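Local coordinates for protein ADP-ribosylglycohydrolase (Thermus thermophilus, PDB 2YZV) that is an all-helical protein of the ADP-ribosylglycohydrolase family and carries two magnesium ions bound by aspartate and threonine residues, at residues L63-A66 against E67-Q71; A196-H199 against P200-R204. All blocks are in the same frame, centred on the assembly; numbering follows the deposited sequence.

Contact 1: L63-A66 against E67-Q71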
# COMPACT_ATOMS: atom_id res chain seq x y z
N LEU A 63 8.69 -1.32 5.15
CA LEU A 63 9.71 -2.14 5.80
C LEU A 63 9.90 -1.70 7.25
O LEU A 63 10.07 -2.54 8.14
CB LEU A 63 11.04 -2.06 5.05
CG LEU A 63 11.05 -2.74 3.67
CD1 LEU A 63 12.37 -2.47 2.97
CD2 LEU A 63 10.84 -4.23 3.84
N CYS A 64 9.89 -0.39 7.48
CA CYS A 64 10.05 0.15 8.82
C CYS A 64 8.90 -0.30 9.71
O CYS A 64 9.10 -0.75 10.84
CB CYS A 64 10.09 1.67 8.79
SG CYS A 64 11.60 2.34 8.08
N LEU A 65 7.68 -0.17 9.19
CA LEU A 65 6.49 -0.57 9.92
C LEU A 65 6.55 -2.06 10.22
O LEU A 65 6.23 -2.49 11.33
CB LEU A 65 5.23 -0.24 9.11
CG LEU A 65 3.88 -0.69 9.68
CD1 LEU A 65 3.65 -0.06 11.06
CD2 LEU A 65 2.77 -0.28 8.73
N ALA A 66 6.96 -2.84 9.23
CA ALA A 66 7.06 -4.29 9.39
C ALA A 66 8.00 -4.63 10.55
O ALA A 66 7.66 -5.43 11.42
CB ALA A 66 7.58 -4.93 8.10
N GLU A 67 9.18 -4.01 10.56
CA GLU A 67 10.14 -4.28 11.63
C GLU A 67 9.62 -3.82 12.98
O GLU A 67 9.84 -4.49 13.99
CB GLU A 67 11.48 -3.62 11.32
CG GLU A 67 12.11 -4.11 10.03
CD GLU A 67 13.60 -3.84 9.96
OE1 GLU A 67 14.02 -2.68 10.18
OE2 GLU A 67 14.36 -4.80 9.69
N SER A 68 8.92 -2.69 13.00
CA SER A 68 8.36 -2.18 14.25
C SER A 68 7.34 -3.15 14.84
O SER A 68 7.36 -3.43 16.04
CB SER A 68 7.70 -0.82 14.01
OG SER A 68 7.23 -0.25 15.22
N LEU A 69 6.45 -3.66 14.00
CA LEU A 69 5.42 -4.60 14.44
C LEU A 69 6.01 -5.88 15.01
O LEU A 69 5.55 -6.40 16.03
CB LEU A 69 4.48 -4.93 13.28
CG LEU A 69 3.63 -3.77 12.76
CD1 LEU A 69 2.92 -4.17 11.47
CD2 LEU A 69 2.62 -3.36 13.82
N LEU A 70 7.04 -6.40 14.34
CA LEU A 70 7.68 -7.63 14.78
C LEU A 70 8.48 -7.46 16.06
O LEU A 70 8.59 -8.40 16.85
CB LEU A 70 8.58 -8.17 13.67
CG LEU A 70 7.87 -8.68 12.41
CD1 LEU A 70 8.90 -9.01 11.34
CD2 LEU A 70 7.04 -9.91 12.76
N GLN A 71 9.03 -6.27 16.28
CA GLN A 71 9.84 -6.04 17.48
C GLN A 71 9.06 -5.57 18.71
O GLN A 71 9.52 -5.75 19.84
CB GLN A 71 10.96 -5.04 17.18
CG GLN A 71 12.07 -5.05 18.23
CD GLN A 71 13.09 -3.96 18.01
OE1 GLN A 71 12.81 -2.78 18.19
NE2 GLN A 71 14.30 -4.35 17.61

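Contact 2: A196-H199 against P200-R204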
# COMPACT_ATOMS: atom_id res chain seq x y z
N ALA A 196 -22.28 4.07 4.54
CA ALA A 196 -21.52 4.51 5.71
C ALA A 196 -21.24 6.01 5.66
O ALA A 196 -21.18 6.60 4.58
CB ALA A 196 -20.21 3.74 5.82
N ASP A 197 -21.08 6.62 6.83
CA ASP A 197 -20.80 8.05 6.90
C ASP A 197 -19.32 8.30 6.62
O ASP A 197 -18.49 8.35 7.54
CB ASP A 197 -21.18 8.59 8.29
CG ASP A 197 -20.83 10.06 8.45
OD1 ASP A 197 -21.02 10.83 7.49
OD2 ASP A 197 -20.37 10.44 9.55
N LEU A 198 -19.00 8.45 5.34
CA LEU A 198 -17.63 8.69 4.91
C LEU A 198 -17.52 10.04 4.22
O LEU A 198 -18.52 10.64 3.82
CB LEU A 198 -17.20 7.60 3.93
CG LEU A 198 -17.28 6.14 4.39
CD1 LEU A 198 -16.98 5.20 3.23
CD2 LEU A 198 -16.31 5.92 5.53
N HIS A 199 -16.29 10.52 4.08
CA HIS A 199 -16.04 11.78 3.40
C HIS A 199 -16.65 11.62 2.00
O HIS A 199 -16.53 10.57 1.38
CB HIS A 199 -14.53 12.01 3.32
CG HIS A 199 -14.15 13.29 2.64
ND1 HIS A 199 -14.21 13.45 1.28
CD2 HIS A 199 -13.67 14.45 3.14
CE1 HIS A 199 -13.79 14.66 0.96
NE2 HIS A 199 -13.46 15.29 2.07
N PRO A 200 -17.34 12.66 1.51
CA PRO A 200 -17.98 12.61 0.18
C PRO A 200 -17.13 12.04 -0.95
O PRO A 200 -17.63 11.30 -1.80
CB PRO A 200 -18.36 14.07 -0.07
CG PRO A 200 -18.67 14.56 1.30
CD PRO A 200 -17.56 13.97 2.14
N ALA A 201 -15.84 12.38 -0.97
CA ALA A 201 -14.95 11.90 -2.02
C ALA A 201 -14.78 10.39 -1.93
O ALA A 201 -14.78 9.68 -2.95
CB ALA A 201 -13.60 12.59 -1.93
N LEU A 202 -14.62 9.88 -0.71
CA LEU A 202 -14.44 8.45 -0.52
C LEU A 202 -15.77 7.74 -0.75
O LEU A 202 -15.80 6.62 -1.26
CB LEU A 202 -13.93 8.17 0.90
CG LEU A 202 -13.51 6.73 1.18
CD1 LEU A 202 -12.47 6.29 0.17
CD2 LEU A 202 -12.97 6.63 2.59
N ARG A 203 -16.87 8.40 -0.39
CA ARG A 203 -18.19 7.84 -0.59
C ARG A 203 -18.39 7.60 -2.09
O ARG A 203 -18.93 6.57 -2.51
CB ARG A 203 -19.25 8.82 -0.07
CG ARG A 203 -20.67 8.29 -0.11
CD ARG A 203 -21.67 9.41 0.21
NE ARG A 203 -21.44 10.00 1.52
CZ ARG A 203 -21.86 9.47 2.67
NH1 ARG A 203 -22.54 8.33 2.67
NH2 ARG A 203 -21.60 10.08 3.82
N ARG A 204 -17.95 8.55 -2.91
CA ARG A 204 -18.10 8.39 -4.35
C ARG A 204 -17.29 7.20 -4.87
O ARG A 204 -17.69 6.54 -5.82
CB ARG A 204 -17.69 9.67 -5.10
CG ARG A 204 -18.89 10.52 -5.51
CD ARG A 204 -18.48 11.72 -6.36
NE ARG A 204 -17.85 12.78 -5.57
CZ ARG A 204 -18.49 13.57 -4.71
NH1 ARG A 204 -19.79 13.44 -4.52
NH2 ARG A 204 -17.81 14.50 -4.05

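Contact 1: L63-A66 against E67-Q71
L65 and L69 meet one helical turn apart, CG of L65 lying 4.0 Å from CD1 of L69, and this pair marks the tightly packed side of the segment. The two side chains cross at a slant, and their first torsions differ: in L65 CG stands opposite the backbone N (chi1 175°), whereas in L69 it stands opposite the carbonyl carbon (chi1 -66°). The latter setting also brings L69 CG to 3.2 Å from L65 O, the same carbonyl that accepts L69 N at 2.9 Å with an N-H...O angle of 163°. That bond is one of four successive i to i+4 backbone bonds, E67 N to L63 O, S68 N to C64 O, L69 N to L65 O and L70 N to A66 O, which identify the segment as regular alpha-helix within 57-72 of this all-helical protein. On the packed flanks, A66 touches F15 and P136, L69 reaches Y141, and L65 rests on Q79. S68, also buried, hydrogen-bonds through OG to D78, near the start of helix 76-89. The looser side belongs to E67, which is exposed. Its CG lies 3.2 Å from L63 O, an apolar methylene passing alongside a carbonyl already engaged by E67 N at 3.0 Å, and the chain then runs on extended, taking the carboxylate away from the helix backbone.

Contact 2: A196-H199 against P200-R204
H199 ND1 accepts the backbone N-H of A201 at 3.0 Å with an N-H...N angle of 154°, a side-chain N-cap on the first turn of helix 200-209. The donor is tilted 19° out of the imidazole plane, and since A201 N is the donor, ND1 probably carries no proton. The main chain of the same residue makes the second bond, R203 N to H199 O at 2.8 Å, so H199 is tied to the first turn through both its ring nitrogen and its carbonyl oxygen. The R203 side chain turns back toward the preceding loop, bent at chi3 (-59°). This puts NH1 of R203 2.9 Å from A196 O and NH2 3.1 Å from L198 O, both approached obliquely. A long salt bridge, D197 OD1 to R203 NH2 at 3.8 Å, lies at the guanidinium edge; OD1 has another, weak ion-pair partner in R162. D197 is also the centre of an inverse gamma turn, which bends the loop before the cap. Of the packing, P200 CD lies 3.7 Å from the centroid of the H199 ring, over its face but toward the rim, a CH-pi contact. Buried L198 and L202 approach more loosely, CD1 of L198 to CD2 of L202 at 4.3 Å. Both leucines lean on E166 of helix 162-179, whose carboxylate also accepts H199 N, while Y220, in a loop ahead of helix 221-234, touches H199 and A201.

From the N terminus, contact 1 comes first, within helix 57-72, and contact 2 follows well downstream, where the loop after helix 184-189 enters helix 200-209. Each joins directly consecutive segments, so neither closes a long loop, and the two stand in series without nesting or crossing. The centres of contact 1 and contact 2 are about 31 Å apart and the nearest atoms of contact 1 and contact 2 about 18 Å, so they do not meet. Contact 1 bears on helices 4-26, 76-89, 135-141 and 283-298, bringing chain regions near both termini together; contact 2 instead ties a helix start to helix 162-179. The L63 side chain is about 12 Å from a magnesium ion.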